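Local atomic coordinates of beta-phosphoglucomutase (Clostridium difficile, PDB entry 4GIB), a protein that probably interconverts beta-D-glucose 1-phosphate and beta-D-glucose 6-phosphate, as a magnesium-dependent phosphomutase of the HAD-like hydrolase superfamily. Residues N132-L137 and K156-A161; A41-M46 and S107-I112. All blocks are in the same frame, centred on the assembly; numbering follows the deposited sequence.

How the contacts relate
Contact 1 pairs strand 134-137 with 159-160 at one margin of the parallel Rossmann-like sheet, whereas contact 2 joins helix 41-53 to the C-terminal part of helix 91-109 in the helical part of the chain. Their centres lie about 24 Å apart and their nearest atoms about 11 Å, so they do not touch. Contact 1 lies nearer the predicted active site: the L137 side chain comes about 4 Å from those of L33 and S139 and about 9 Å from a bound sodium ion. Contact 2 comes close to it through the I109 side chain, about 4 Å from that of N143, a predicted substrate-binding residue. Helix 144-151 touches both, packing on L137, F157 and I160 of contact 1 and on I109 and I112 of contact 2.

Contact 1: residues N132-L137 and K156-A161; sequences NIKIGL and KFDFIA
With CG of D158 anti to its own carbonyl carbon (chi1 -66°), the carboxylate reaches back to the neighbouring strand, and with CG2 of I135 anti to the backbone N, that methyl meets the F157 ring. D158 OD2 accepts the I135 backbone N at 3.0 Å through its anti lone pair, the one away from the other carboxylate oxygen. I135 O in turn receives D158 N at 2.9 Å, with the donor tilted 28° from the carbonyl plane, and F159 N through a weak, longer bond. Main chain and carboxylate of D158 thus both grip I135. A water donating to OD2 and to I133 O, at 2.8 Å from the latter, extends the link back to the residue before the strand. The parallel pairing then runs on through two bonds: L137 N gives to F159 O, and A161 N to L137 O at 3.1 Å, nearly linear (N-H...O 167°). F157 CD2 lies 3.6 Å from I135 CG2 and CE2 is close to the same methyl; the ring also meets L137 CB obliquely and turns its edge to the G136 carbonyl carbon. L137 CD2 touches I160 CG2 at 4.0 Å. Helix 144-151 covers this apolar side through L148, while L183 of helix 174-183 packs on K134, D158 and F159. Strand 134-137, helix 144-151 and strand 159-160 form a beta-alpha-beta unit at the margin of the HAD Rossmann-like sheet.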
ATOM      1  N   ASN A 132     -21.622   1.534   8.552  1.00 31.87           N
ATOM      2  CA  ASN A 132     -21.625   2.933   8.094  1.00 33.12           C
ATOM      3  C   ASN A 132     -20.280   3.619   8.310  1.00 31.25           C
ATOM      4  O   ASN A 132     -20.212   4.689   8.904  1.00 32.26           O
ATOM      5  CB  ASN A 132     -22.759   3.718   8.773  1.00 34.35           C
ATOM      6  CG  ASN A 132     -24.156   3.155   8.441  1.00 40.09           C
ATOM      7  OD1 ASN A 132     -24.311   2.311   7.553  1.00 46.73           O
ATOM      8  ND2 ASN A 132     -25.169   3.623   9.159  1.00 43.94           N
ATOM      9  N   ILE A 133     -19.219   2.971   7.822  1.00 29.21           N
ATOM     10  CA  ILE A 133     -17.852   3.452   7.945  1.00 27.88           C
ATOM     11  C   ILE A 133     -17.242   3.602   6.546  1.00 27.36           C
ATOM     12  O   ILE A 133     -17.432   2.756   5.687  1.00 27.22           O
ATOM     13  CB  ILE A 133     -17.007   2.473   8.788  1.00 26.30           C
ATOM     14  CG1 ILE A 133     -17.532   2.427  10.236  1.00 30.68           C
ATOM     15  CG2 ILE A 133     -15.564   2.889   8.793  1.00 26.73           C
ATOM     16  CD1 ILE A 133     -16.904   1.313  11.121  1.00 27.12           C
ATOM     17  N   LYS A 134     -16.502   4.678   6.329  1.00 27.70           N
ATOM     18  CA  LYS A 134     -15.898   4.923   5.025  1.00 28.03           C
ATOM     19  C   LYS A 134     -14.701   4.033   4.778  1.00 27.15           C
ATOM     20  O   LYS A 134     -14.063   3.539   5.710  1.00 28.29           O
ATOM     21  CB  LYS A 134     -15.488   6.387   4.871  1.00 28.56           C
ATOM     22  CG  LYS A 134     -16.637   7.382   5.008  1.00 32.60           C
ATOM     23  CD  LYS A 134     -16.196   8.756   4.520  1.00 37.13           C
ATOM     24  CE  LYS A 134     -17.312   9.788   4.580  1.00 40.79           C
ATOM     25  NZ  LYS A 134     -17.569  10.234   5.969  1.00 45.40           N
ATOM     26  N   ILE A 135     -14.411   3.824   3.502  1.00 25.43           N
ATOM     27  CA  ILE A 135     -13.317   2.992   3.088  1.00 24.26           C
ATOM     28  C   ILE A 135     -12.446   3.776   2.107  1.00 25.04           C
ATOM     29  O   ILE A 135     -12.952   4.441   1.207  1.00 25.50           O
ATOM     30  CB  ILE A 135     -13.834   1.679   2.474  1.00 24.50           C
ATOM     31  CG1 ILE A 135     -14.504   0.832   3.572  1.00 25.33           C
ATOM     32  CG2 ILE A 135     -12.704   0.932   1.815  1.00 19.67           C
ATOM     33  CD1 ILE A 135     -15.108  -0.562   3.113  1.00 22.27           C
ATOM     34  N   GLY A 136     -11.132   3.726   2.327  1.00 25.37           N
ATOM     35  CA  GLY A 136     -10.183   4.412   1.471  1.00 24.18           C
ATOM     36  C   GLY A 136      -9.010   3.538   1.099  1.00 24.39           C
ATOM     37  O   GLY A 136      -8.745   2.523   1.736  1.00 23.17           O
ATOM     38  N   LEU A 137      -8.313   3.920   0.041  1.00 24.57           N
ATOM     39  CA  LEU A 137      -7.118   3.193  -0.379  1.00 24.59           C
ATOM     40  C   LEU A 137      -5.987   4.210  -0.426  1.00 23.00           C
ATOM     41  O   LEU A 137      -6.141   5.272  -1.034  1.00 24.26           O
ATOM     42  CB  LEU A 137      -7.284   2.567  -1.775  1.00 23.80           C
ATOM     43  CG  LEU A 137      -6.093   1.718  -2.281  1.00 22.34           C
ATOM     44  CD1 LEU A 137      -6.258   0.253  -1.920  1.00 13.09           C
ATOM     45  CD2 LEU A 137      -5.933   1.821  -3.785  1.00 18.43           C
ATOM     46  N   LYS A 156     -16.388  -0.492  -3.914  0.50 31.04           N
ATOM     47  CA  LYS A 156     -16.376  -0.543  -2.456  0.50 30.55           C
ATOM     48  C   LYS A 156     -15.600   0.629  -1.828  0.50 30.29           C
ATOM     49  O   LYS A 156     -15.769   0.917  -0.648  0.50 29.99           O
ATOM     50  CB  LYS A 156     -15.757  -1.862  -1.977  0.50 30.30           C
ATOM     51  CG  LYS A 156     -16.516  -3.133  -2.386  0.50 30.00           C
ATOM     52  CD  LYS A 156     -17.906  -3.177  -1.770  0.50 30.61           C
ATOM     53  CE  LYS A 156     -18.666  -4.445  -2.157  0.50 31.63           C
ATOM     54  NZ  LYS A 156     -18.880  -4.556  -3.631  0.50 33.43           N
ATOM     55  N   PHE A 157     -14.748   1.286  -2.615  1.00 29.92           N
ATOM     56  CA  PHE A 157     -13.901   2.390  -2.123  1.00 30.48           C
ATOM     57  C   PHE A 157     -14.499   3.784  -2.320  1.00 30.80           C
ATOM     58  O   PHE A 157     -14.871   4.172  -3.421  1.00 30.74           O
ATOM     59  CB  PHE A 157     -12.485   2.283  -2.731  1.00 30.04           C
ATOM     60  CG  PHE A 157     -11.744   1.045  -2.278  1.00 30.38           C
ATOM     61  CD1 PHE A 157     -11.998  -0.185  -2.867  1.00 32.60           C
ATOM     62  CD2 PHE A 157     -10.852   1.095  -1.223  1.00 30.28           C
ATOM     63  CE1 PHE A 157     -11.350  -1.336  -2.427  1.00 32.52           C
ATOM     64  CE2 PHE A 157     -10.199  -0.048  -0.786  1.00 27.77           C
ATOM     65  CZ  PHE A 157     -10.452  -1.264  -1.389  1.00 28.80           C
ATOM     66  N   ASP A 158     -14.596   4.516  -1.217  1.00 30.79           N
ATOM     67  CA  ASP A 158     -15.185   5.859  -1.210  1.00 31.05           C
ATOM     68  C   ASP A 158     -14.214   6.885  -1.731  1.00 29.86           C
ATOM     69  O   ASP A 158     -14.625   7.867  -2.334  1.00 31.49           O
ATOM     70  CB  ASP A 158     -15.633   6.217   0.209  1.00 31.31           C
ATOM     71  CG  ASP A 158     -16.769   5.331   0.685  1.00 32.26           C
ATOM     72  OD1 ASP A 158     -17.801   5.317  -0.008  1.00 34.98           O
ATOM     73  OD2 ASP A 158     -16.637   4.658   1.733  1.00 31.45           O
ATOM     74  N   PHE A 159     -12.924   6.643  -1.501  1.00 27.32           N
ATOM     75  CA  PHE A 159     -11.873   7.523  -1.978  1.00 26.32           C
ATOM     76  C   PHE A 159     -10.587   6.743  -2.244  1.00 24.38           C
ATOM     77  O   PHE A 159     -10.214   5.856  -1.489  1.00 23.00           O
ATOM     78  CB  PHE A 159     -11.597   8.644  -0.965  1.00 26.64           C
ATOM     79  CG  PHE A 159     -10.612   9.667  -1.453  1.00 24.72           C
ATOM     80  CD1 PHE A 159     -11.037  10.764  -2.189  1.00 26.45           C
ATOM     81  CD2 PHE A 159      -9.254   9.532  -1.193  1.00 24.80           C
ATOM     82  CE1 PHE A 159     -10.123  11.717  -2.658  1.00 20.68           C
ATOM     83  CE2 PHE A 159      -8.335  10.489  -1.654  1.00 22.60           C
ATOM     84  CZ  PHE A 159      -8.781  11.584  -2.385  1.00 20.84           C
ATOM     85  N   ILE A 160      -9.933   7.088  -3.342  1.00 24.81           N
ATOM     86  CA  ILE A 160      -8.680   6.491  -3.737  1.00 24.47           C
ATOM     87  C   ILE A 160      -7.660   7.616  -3.864  1.00 24.86           C
ATOM     88  O   ILE A 160      -7.796   8.480  -4.722  1.00 25.14           O
ATOM     89  CB  ILE A 160      -8.816   5.748  -5.061  1.00 25.51           C
ATOM     90  CG1 ILE A 160      -9.926   4.689  -4.938  1.00 27.94           C
ATOM     91  CG2 ILE A 160      -7.469   5.107  -5.455  1.00 22.33           C
ATOM     92  CD1 ILE A 160     -10.272   4.012  -6.230  1.00 34.83           C
ATOM     93  N   ALA A 161      -6.664   7.619  -2.984  1.00 24.98           N
ATOM     94  CA  ALA A 161      -5.628   8.645  -3.003  1.00 25.84           C
ATOM     95  C   ALA A 161      -4.874   8.544  -4.304  1.00 25.78           C
ATOM     96  O   ALA A 161      -4.521   7.466  -4.738  1.00 27.70           O
ATOM     97  CB  ALA A 161      -4.661   8.492  -1.808  1.00 24.93           C
TER
HETATM   98  O   HOH W   1     -18.110   2.686   2.954  1.00 30.03           O

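Contact 2: residues A41-M46 and S107-I112; sequences AYYHYM and SLIDEI. With GLY (glycine), chain H.
Y43 and L108 mark the closest backbone approach, 6.5 Å between their CA atoms, where helix 41-53 meets the C-terminal part of helix 91-109 and the type I turn I109-I112. No hydrogen bond crosses; the contact is apolar. Y43 points its CB toward 107-112, and with CG anti to the carbonyl carbon (chi1 -60°) its ring meets three aliphatic side chains obliquely. CD1 lies 4.0 Å from L108 CB; across the ring, CD2 approaches I109 CG2 and CE2 approaches I112 CD1, each at 4.0 Å. One turn on, M46 bends at its last torsion (chi3 -73°) and brings its CE methyl to L108 CD1. L108 CD1 also rests 3.7 Å from Y43 O, so one methyl touches both the tyrosine backbone and the methionine. Both helices belong to the helical cap inserted in the HAD core of beta-phosphoglucomutases, and helix 144-151 of the core comes against the turn, V147 touching I109 and L151 touching I112. The H44 ring stacks with that of Y105, and ND1 is hydrogen-bonded to NZ of K101, a predicted substrate-binding residue. Nearby, a bound glycine sets its OXT 3.3 Å above the plane of the Y42 ring, over its centre.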
ATOM      1  N   ALA A  41       3.431  -7.129  -5.236  1.00 22.05           N
ATOM      2  CA  ALA A  41       4.867  -6.985  -4.988  1.00 23.45           C
ATOM      3  C   ALA A  41       5.735  -7.850  -5.896  1.00 24.05           C
ATOM      4  O   ALA A  41       6.772  -7.393  -6.409  1.00 23.54           O
ATOM      5  CB  ALA A  41       5.181  -7.276  -3.494  1.00 24.56           C
ATOM      6  N   TYR A  42       5.317  -9.090  -6.117  1.00 23.62           N
ATOM      7  CA  TYR A  42       6.097  -9.953  -6.981  1.00 25.40           C
ATOM      8  C   TYR A  42       6.048  -9.465  -8.434  1.00 24.51           C
ATOM      9  O   TYR A  42       7.054  -9.547  -9.156  1.00 22.42           O
ATOM     10  CB  TYR A  42       5.645 -11.406  -6.888  1.00 26.10           C
ATOM     11  CG  TYR A  42       6.657 -12.343  -7.490  1.00 28.11           C
ATOM     12  CD1 TYR A  42       7.874 -12.568  -6.855  1.00 31.32           C
ATOM     13  CD2 TYR A  42       6.408 -13.010  -8.678  1.00 31.14           C
ATOM     14  CE1 TYR A  42       8.820 -13.428  -7.394  1.00 31.47           C
ATOM     15  CE2 TYR A  42       7.347 -13.880  -9.222  1.00 32.72           C
ATOM     16  CZ  TYR A  42       8.546 -14.085  -8.570  1.00 28.89           C
ATOM     17  OH  TYR A  42       9.468 -14.950  -9.089  1.00 31.66           O
ATOM     18  N   TYR A  43       4.895  -8.945  -8.861  1.00 24.44           N
ATOM     19  CA  TYR A  43       4.770  -8.444 -10.246  1.00 23.76           C
ATOM     20  C   TYR A  43       5.679  -7.237 -10.466  1.00 22.33           C
ATOM     21  O   TYR A  43       6.347  -7.149 -11.482  1.00 23.35           O
ATOM     22  CB  TYR A  43       3.322  -8.099 -10.600  1.00 25.34           C
ATOM     23  CG  TYR A  43       2.366  -9.260 -10.498  1.00 23.43           C
ATOM     24  CD1 TYR A  43       2.612 -10.443 -11.185  1.00 28.49           C
ATOM     25  CD2 TYR A  43       1.179  -9.156  -9.778  1.00 25.16           C
ATOM     26  CE1 TYR A  43       1.729 -11.526 -11.108  1.00 30.03           C
ATOM     27  CE2 TYR A  43       0.275 -10.233  -9.709  1.00 27.64           C
ATOM     28  CZ  TYR A  43       0.568 -11.412 -10.374  1.00 29.72           C
ATOM     29  OH  TYR A  43      -0.290 -12.485 -10.319  1.00 40.35           O
ATOM     30  N   HIS A  44       5.700  -6.311  -9.509  1.00 20.60           N
ATOM     31  CA  HIS A  44       6.583  -5.147  -9.577  1.00 20.10           C
ATOM     32  C   HIS A  44       8.033  -5.607  -9.651  1.00 20.78           C
ATOM     33  O   HIS A  44       8.819  -5.090 -10.433  1.00 20.56           O
ATOM     34  CB  HIS A  44       6.448  -4.253  -8.334  1.00 20.52           C
ATOM     35  CG  HIS A  44       5.218  -3.405  -8.319  1.00 20.03           C
ATOM     36  ND1 HIS A  44       5.084  -2.285  -9.108  1.00 21.69           N
ATOM     37  CD2 HIS A  44       4.089  -3.478  -7.570  1.00 18.95           C
ATOM     38  CE1 HIS A  44       3.908  -1.726  -8.877  1.00 21.21           C
ATOM     39  NE2 HIS A  44       3.291  -2.422  -7.938  1.00 18.44           N
ATOM     40  N   TYR A  45       8.372  -6.583  -8.815  1.00 20.09           N
ATOM     41  CA  TYR A  45       9.728  -7.121  -8.767  1.00 20.20           C
ATOM     42  C   TYR A  45      10.163  -7.751 -10.090  1.00 19.89           C
ATOM     43  O   TYR A  45      11.292  -7.584 -10.499  1.00 20.05           O
ATOM     44  CB  TYR A  45       9.869  -8.114  -7.627  1.00 18.46           C
ATOM     45  CG  TYR A  45      11.076  -8.988  -7.758  1.00 25.28           C
ATOM     46  CD1 TYR A  45      12.349  -8.511  -7.449  1.00 27.61           C
ATOM     47  CD2 TYR A  45      10.957 -10.296  -8.200  1.00 25.73           C
ATOM     48  CE1 TYR A  45      13.469  -9.322  -7.587  1.00 30.78           C
ATOM     49  CE2 TYR A  45      12.077 -11.117  -8.330  1.00 30.91           C
ATOM     50  CZ  TYR A  45      13.327 -10.626  -8.013  1.00 30.50           C
ATOM     51  OH  TYR A  45      14.443 -11.442  -8.157  1.00 31.89           O
ATOM     52  N   MET A  46       9.275  -8.499 -10.728  1.00 20.85           N
ATOM     53  CA  MET A  46       9.571  -9.099 -12.027  1.00 22.27           C
ATOM     54  C   MET A  46       9.810  -8.003 -13.057  1.00 22.77           C
ATOM     55  O   MET A  46      10.720  -8.110 -13.892  1.00 22.18           O
ATOM     56  CB  MET A  46       8.416  -9.999 -12.490  1.00 22.84           C
ATOM     57  CG  MET A  46       8.330 -11.313 -11.745  1.00 27.14           C
ATOM     58  SD  MET A  46       7.000 -12.382 -12.318  1.00 34.88           S
ATOM     59  CE  MET A  46       5.570 -11.559 -11.663  1.00 33.34           C
ATOM     60  N   SER A 107       1.105  -5.275 -18.078  1.00 25.09           N
ATOM     61  CA  SER A 107       0.839  -6.493 -18.796  1.00 24.96           C
ATOM     62  C   SER A 107       0.668  -7.654 -17.826  1.00 21.80           C
ATOM     63  O   SER A 107      -0.122  -8.552 -18.054  1.00 22.21           O
ATOM     64  CB  SER A 107       1.985  -6.770 -19.762  1.00 26.40           C
ATOM     65  OG  SER A 107       1.767  -7.987 -20.417  1.00 31.09           O
ATOM     66  N   LEU A 108       1.424  -7.644 -16.743  1.00 22.35           N
ATOM     67  CA  LEU A 108       1.318  -8.713 -15.741  1.00 20.95           C
ATOM     68  C   LEU A 108       0.045  -8.595 -14.937  1.00 20.60           C
ATOM     69  O   LEU A 108      -0.659  -9.574 -14.774  1.00 23.29           O
ATOM     70  CB  LEU A 108       2.524  -8.710 -14.805  1.00 20.88           C
ATOM     71  CG  LEU A 108       3.875  -8.999 -15.477  1.00 22.59           C
ATOM     72  CD1 LEU A 108       4.991  -8.829 -14.475  1.00 22.49           C
ATOM     73  CD2 LEU A 108       3.898 -10.398 -16.090  1.00 20.92           C
ATOM     74  N   ILE A 109      -0.281  -7.397 -14.459  1.00 21.77           N
ATOM     75  CA  ILE A 109      -1.485  -7.233 -13.612  1.00 23.73           C
ATOM     76  C   ILE A 109      -2.802  -7.309 -14.361  1.00 25.28           C
ATOM     77  O   ILE A 109      -3.853  -7.462 -13.741  1.00 25.96           O
ATOM     78  CB  ILE A 109      -1.469  -5.945 -12.763  1.00 24.43           C
ATOM     79  CG1 ILE A 109      -1.368  -4.702 -13.647  1.00 23.93           C
ATOM     80  CG2 ILE A 109      -0.331  -6.011 -11.749  1.00 24.67           C
ATOM     81  CD1 ILE A 109      -1.421  -3.419 -12.877  1.00 28.54           C
ATOM     82  N   ASP A 110      -2.767  -7.203 -15.682  1.00 26.28           N
ATOM     83  CA  ASP A 110      -3.988  -7.322 -16.444  1.00 28.95           C
ATOM     84  C   ASP A 110      -4.588  -8.745 -16.362  1.00 27.99           C
ATOM     85  O   ASP A 110      -5.724  -8.948 -16.766  1.00 27.21           O
ATOM     86  CB  ASP A 110      -3.811  -6.802 -17.874  1.00 32.02           C
ATOM     87  CG  ASP A 110      -3.759  -5.241 -17.934  1.00 39.68           C
ATOM     88  OD1 ASP A 110      -3.563  -4.584 -16.873  1.00 42.31           O
ATOM     89  OD2 ASP A 110      -3.915  -4.673 -19.042  1.00 49.52           O
ATOM     90  N   GLU A 111      -3.852  -9.696 -15.773  1.00 25.87           N
ATOM     91  CA  GLU A 111      -4.368 -11.063 -15.572  1.00 26.74           C
ATOM     92  C   GLU A 111      -4.950 -11.288 -14.162  1.00 26.64           C
ATOM     93  O   GLU A 111      -5.313 -12.404 -13.807  1.00 27.30           O
ATOM     94  CB  GLU A 111      -3.276 -12.105 -15.853  1.00 26.42           C
ATOM     95  CG  GLU A 111      -2.646 -11.966 -17.237  1.00 30.63           C
ATOM     96  CD  GLU A 111      -3.684 -11.883 -18.345  1.00 33.71           C
ATOM     97  OE1 GLU A 111      -4.711 -12.580 -18.255  1.00 35.52           O
ATOM     98  OE2 GLU A 111      -3.464 -11.125 -19.307  1.00 37.37           O
ATOM     99  N   ILE A 112      -5.025 -10.242 -13.357  1.00 26.32           N
ATOM    100  CA  ILE A 112      -5.607 -10.355 -12.019  1.00 27.51           C
ATOM    101  C   ILE A 112      -7.144 -10.419 -12.126  1.00 26.93           C
ATOM    102  O   ILE A 112      -7.731  -9.783 -13.005  1.00 26.40           O
ATOM    103  CB  ILE A 112      -5.150  -9.168 -11.123  1.00 27.44           C
ATOM    104  CG1 ILE A 112      -3.613  -9.188 -10.962  1.00 29.21           C
ATOM    105  CG2 ILE A 112      -5.795  -9.242  -9.773  1.00 32.39           C
ATOM    106  CD1 ILE A 112      -3.033  -7.990 -10.183  1.00 29.83           C
TER
HETATM  107  N   GLY H 306       3.766 -14.586  -4.806  1.00 54.72           N
HETATM  108  CA  GLY H 306       4.018 -16.013  -5.171  1.00 54.18           C
HETATM  109  C   GLY H 306       5.457 -16.262  -5.587  1.00 54.03           C
HETATM  110  O   GLY H 306       6.191 -17.007  -4.934  1.00 54.16           O
HETATM  111  OXT GLY H 306       5.943 -15.728  -6.586  1.00 53.39           O